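Side-chain contacts in IroE-like serine hydrolase (PDB 3GFF), which probably hydrolyses ester bonds as a serine hydrolase of the esterase D family, with an alpha/beta hydrolase fold: residues 214-217 against 218-222; 243-246 against 247-251. All blocks are in the same frame, centred on the assembly; numbering follows the deposited sequence.

In the fold
Both contacts are local and lie at or just before the start of a helix. Their centres are about 14 Å apart. Contact 1 is the first turns of helix 215-230 and is partly buried, with D218 exposed. Contact 2 is more deeply buried. It is the end of the loop after strand 235-241, running into helix 250-263, and the second subunit also covers part of it. Contact 1 combines regular helix bonds, apolar pairs, a serine-aspartate bond and a hydrogen bond from the N220 side-chain amide. Contact 2 relies on serine and threonine hydroxyls that bond to backbone N-H groups. The two meet where H216 packs against H247, the probable histidine of a Ser-His-Asp triad.

Contact 1 of 2, residues 214-217 against 218-222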
loop_
_atom_site.group_PDB
_atom_site.type_symbol
_atom_site.label_atom_id
_atom_site.label_comp_id
_atom_site.label_asym_id
_atom_site.label_seq_id
_atom_site.Cartn_x
_atom_site.Cartn_y
_atom_site.Cartn_z
ATOM N N SER A 214 -13.191 18.115 -14.325
ATOM C CA SER A 214 -13.594 17.039 -13.430
ATOM C C SER A 214 -14.629 16.099 -14.061
ATOM O O SER A 214 -15.251 15.320 -13.354
ATOM C CB SER A 214 -14.121 17.628 -12.102
ATOM O OG SER A 214 -15.201 18.497 -12.343
ATOM N N TYR A 215 -14.769 16.141 -15.387
ATOM C CA TYR A 215 -15.747 15.325 -16.112
ATOM C C TYR A 215 -15.659 13.832 -15.794
ATOM O O TYR A 215 -16.678 13.182 -15.617
ATOM C CB TYR A 215 -15.567 15.559 -17.616
ATOM C CG TYR A 215 -16.483 14.761 -18.513
ATOM C CD1 TYR A 215 -17.733 15.250 -18.853
ATOM C CD2 TYR A 215 -16.088 13.548 -19.057
ATOM C CE1 TYR A 215 -18.574 14.547 -19.678
ATOM C CE2 TYR A 215 -16.938 12.830 -19.905
ATOM C CZ TYR A 215 -18.179 13.347 -20.204
ATOM O OH TYR A 215 -19.046 12.700 -21.051
ATOM N N HIS A 216 -14.443 13.292 -15.763
ATOM C CA HIS A 216 -14.196 11.885 -15.428
ATOM C C HIS A 216 -14.652 11.580 -13.975
ATOM O O HIS A 216 -15.319 10.564 -13.718
ATOM C CB HIS A 216 -12.696 11.580 -15.675
ATOM C CG HIS A 216 -12.145 10.431 -14.885
ATOM N ND1 HIS A 216 -12.524 9.118 -15.085
ATOM C CD2 HIS A 216 -11.176 10.402 -13.932
ATOM C CE1 HIS A 216 -11.832 8.341 -14.277
ATOM N NE2 HIS A 216 -11.037 9.096 -13.541
ATOM N N LYS A 217 -14.266 12.441 -13.035
ATOM C CA LYS A 217 -14.661 12.266 -11.632
ATOM C C LYS A 217 -16.184 12.348 -11.470
ATOM O O LYS A 217 -16.788 11.513 -10.789
ATOM C CB LYS A 217 -14.005 13.313 -10.751
ATOM C CG LYS A 217 -14.521 13.299 -9.308
ATOM C CD LYS A 217 -13.847 14.276 -8.416
ATOM C CE LYS A 217 -14.304 15.665 -8.619
ATOM N NZ LYS A 217 -14.056 16.383 -7.326
ATOM N N ASP A 218 -16.803 13.328 -12.119
ATOM C CA ASP A 218 -18.250 13.521 -12.001
ATOM C C ASP A 218 -19.045 12.325 -12.525
ATOM O O ASP A 218 -20.030 11.931 -11.900
ATOM C CB ASP A 218 -18.692 14.844 -12.646
ATOM C CG ASP A 218 -17.994 16.029 -12.048
ATOM O OD1 ASP A 218 -17.572 15.908 -10.885
ATOM O OD2 ASP A 218 -17.851 17.077 -12.723
ATOM N N LEU A 219 -18.608 11.735 -13.642
ATOM C CA LEU A 219 -19.220 10.502 -14.177
ATOM C C LEU A 219 -19.200 9.396 -13.149
ATOM O O LEU A 219 -20.192 8.679 -13.015
ATOM C CB LEU A 219 -18.523 10.017 -15.467
ATOM C CG LEU A 219 -19.172 10.425 -16.810
ATOM C CD1 LEU A 219 -19.874 11.742 -16.765
ATOM C CD2 LEU A 219 -18.207 10.381 -17.935
ATOM N N ASN A 220 -18.077 9.257 -12.441
ATOM C CA ASN A 220 -17.951 8.249 -11.380
ATOM C C ASN A 220 -18.855 8.475 -10.166
ATOM O O ASN A 220 -19.496 7.538 -9.697
ATOM C CB ASN A 220 -16.497 8.084 -10.904
ATOM C CG ASN A 220 -15.703 7.106 -11.771
ATOM O OD1 ASN A 220 -15.664 5.922 -11.468
ATOM N ND2 ASN A 220 -15.115 7.584 -12.848
ATOM N N LEU A 221 -18.848 9.706 -9.639
ATOM C CA LEU A 221 -19.630 10.067 -8.464
ATOM C C LEU A 221 -21.149 9.941 -8.671
ATOM O O LEU A 221 -21.872 9.563 -7.745
ATOM C CB LEU A 221 -19.312 11.509 -8.049
ATOM C CG LEU A 221 -17.934 11.840 -7.478
ATOM C CD1 LEU A 221 -17.787 13.383 -7.396
ATOM C CD2 LEU A 221 -17.734 11.200 -6.115
ATOM N N ALA A 222 -21.611 10.307 -9.868
ATOM C CA ALA A 222 -23.008 10.242 -10.219
ATOM C C ALA A 222 -23.488 8.815 -10.417
ATOM O O ALA A 222 -24.661 8.507 -10.128
ATOM C CB ALA A 222 -23.292 11.092 -11.504
#
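N220 turns its amide back onto the carbonyl of H216. ND2 gives H216 O a nearly straight bond of 3.1 Å (174° at the hydrogen), with the acceptor in the plane of the amide. The amide comes from above the carbonyl plane, and H216 O also takes a weak bond of 3.3 Å from N220 N. ND2 has a second acceptor in T170 O. With an alanine at this position, H216 O would probably lose its straight side-chain donor and keep the weak one from the backbone, and T170 O would lose the same amide.

Y215 packs its ring beside L219. Its CG is anti to the backbone N (chi1 179°), which takes the ring out beside L219. There L219 CD2 lies 3.4 Å from Y215 CE2, and L219 CD1 sits over one ring face, toward the rim. S214 OG gives D218 OD2 a bond of 3.0 Å, out of the carboxylate plane. K217 CG rests 3.8 Å from L221 CD1.

The polar ends of Y215, K217 and H216 are bonded outside the segments: Y215 OH to S176, K217 NZ to N203 and Y241, and H216 NE2 to D169 OD2. The H216 ring also meets H247 at about a right angle, and D169 and H247 probably belong to a catalytic triad. The opening turn of helix 215-230 thus appears to supply a second-shell histidine to the active site of an alpha/beta hydrolase.

Contact 2 of 2, residues 243-246 against 247-251; sequences PEET and HQSVS
T246 and S249 exchange two hydrogen bonds, each side chain serving the other's backbone. S249 N reaches T246 OG1 at 2.9 Å (163° at the hydrogen), and T246 N reaches S249 OG at 3.0 Å (168°). This reciprocal pattern is that of a capping box, and it leads into helix 250-263. T246 OG1 stands between its own backbone N and carbonyl carbon (chi1 67°), which brings it to the N-H of S249. The two hydroxyl oxygens, T246 OG1 and S249 OG, lie 3.2 Å apart. V250 N adds a bond of 3.1 Å to T246 O.

E245 bends its chain back so that OE1 comes to S249 OG. The modelled separation of 2.4 Å is very short, so the exact length of this bond is doubtful. The other carboxylate oxygen, OE2, bonds to Y256 OH of the second subunit, so E245 links the turn to the dimer interface. Q72 of that subunit packs on both T246 and S249.

The turn also carries H247. Its ND1 bonds to D169 and its NE2 to S145, consistent with a Ser-His-Asp triad, while its N bonds to N204. V250 CB and CG2 each lie 4.0 Å from E245 CB. V250 CB also sits 3.4 Å from T246 O, the oxygen that V250 N bonds to.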
loop_
_atom_site.group_PDB
_atom_site.type_symbol
_atom_site.label_atom_id
_atom_site.label_comp_id
_atom_site.label_asym_id
_atom_site.label_seq_id
_atom_site.Cartn_x
_atom_site.Cartn_y
_atom_site.Cartn_z
ATOM N N PRO A 243 -10.327 12.331 -2.144
ATOM C CA PRO A 243 -9.997 13.670 -2.665
ATOM C C PRO A 243 -8.488 13.940 -2.808
ATOM O O PRO A 243 -8.098 14.789 -3.604
ATOM C CB PRO A 243 -10.601 14.613 -1.606
ATOM C CG PRO A 243 -10.617 13.814 -0.356
ATOM C CD PRO A 243 -10.918 12.398 -0.794
ATOM N N GLU A 244 -7.655 13.192 -2.066
ATOM C CA GLU A 244 -6.207 13.407 -2.106
ATOM C C GLU A 244 -5.522 12.409 -2.994
ATOM O O GLU A 244 -4.350 12.196 -2.871
ATOM C CB GLU A 244 -5.621 13.370 -0.696
ATOM C CG GLU A 244 -6.358 14.269 0.318
ATOM C CD GLU A 244 -6.439 15.722 -0.111
ATOM O OE1 GLU A 244 -5.486 16.202 -0.764
ATOM O OE2 GLU A 244 -7.459 16.400 0.211
ATOM N N GLU A 245 -6.267 11.751 -3.874
ATOM C CA GLU A 245 -5.673 10.841 -4.811
ATOM C C GLU A 245 -5.931 11.279 -6.258
ATOM O O GLU A 245 -6.887 12.044 -6.574
ATOM C CB GLU A 245 -6.208 9.406 -4.608
ATOM C CG GLU A 245 -5.924 8.774 -3.206
ATOM C CD GLU A 245 -4.470 8.463 -2.944
ATOM O OE1 GLU A 245 -3.698 8.183 -3.888
ATOM O OE2 GLU A 245 -4.093 8.479 -1.766
ATOM N N THR A 246 -5.049 10.785 -7.126
ATOM C CA THR A 246 -5.107 11.031 -8.551
ATOM C C THR A 246 -5.601 9.761 -9.238
ATOM O O THR A 246 -5.727 8.683 -8.644
ATOM C CB THR A 246 -3.734 11.362 -9.124
ATOM O OG1 THR A 246 -2.920 10.199 -9.030
ATOM C CG2 THR A 246 -3.059 12.532 -8.394
ATOM N N HIS A 247 -5.879 9.895 -10.524
ATOM C CA HIS A 247 -6.386 8.789 -11.289
ATOM C C HIS A 247 -5.417 7.600 -11.273
ATOM O O HIS A 247 -5.794 6.427 -11.100
ATOM C CB HIS A 247 -6.647 9.274 -12.712
ATOM C CG HIS A 247 -6.992 8.187 -13.653
ATOM N ND1 HIS A 247 -8.137 7.443 -13.519
ATOM C CD2 HIS A 247 -6.360 7.729 -14.753
ATOM C CE1 HIS A 247 -8.186 6.557 -14.498
ATOM N NE2 HIS A 247 -7.128 6.722 -15.268
ATOM N N GLN A 248 -4.151 7.907 -11.434
ATOM C CA GLN A 248 -3.147 6.858 -11.369
ATOM C C GLN A 248 -2.840 6.381 -9.917
ATOM O O GLN A 248 -2.820 5.174 -9.680
ATOM C CB GLN A 248 -1.901 7.253 -12.187
ATOM C CG GLN A 248 -2.157 7.162 -13.728
ATOM C CD GLN A 248 -2.422 5.722 -14.219
ATOM O OE1 GLN A 248 -1.883 4.754 -13.689
ATOM N NE2 GLN A 248 -3.248 5.593 -15.244
ATOM N N SER A 249 -2.670 7.294 -8.956
ATOM C CA SER A 249 -2.308 6.874 -7.558
ATOM C C SER A 249 -3.386 6.092 -6.793
ATOM O O SER A 249 -3.092 5.457 -5.780
ATOM C CB SER A 249 -1.918 8.066 -6.680
ATOM O OG SER A 249 -3.061 8.728 -6.144
ATOM N N VAL A 250 -4.625 6.156 -7.238
ATOM C CA VAL A 250 -5.688 5.518 -6.474
ATOM C C VAL A 250 -5.738 3.993 -6.653
ATOM O O VAL A 250 -6.424 3.320 -5.888
ATOM C CB VAL A 250 -7.077 6.148 -6.755
ATOM C CG1 VAL A 250 -7.686 5.553 -8.059
ATOM C CG2 VAL A 250 -8.012 5.925 -5.551
ATOM N N SER A 251 -4.984 3.447 -7.618
ATOM C CA SER A 251 -4.972 2.002 -7.856
ATOM C C SER A 251 -4.588 1.262 -6.598
ATOM O O SER A 251 -5.231 0.254 -6.220
ATOM C CB SER A 251 -4.042 1.612 -9.040
ATOM O OG SER A 251 -2.665 1.931 -8.801
#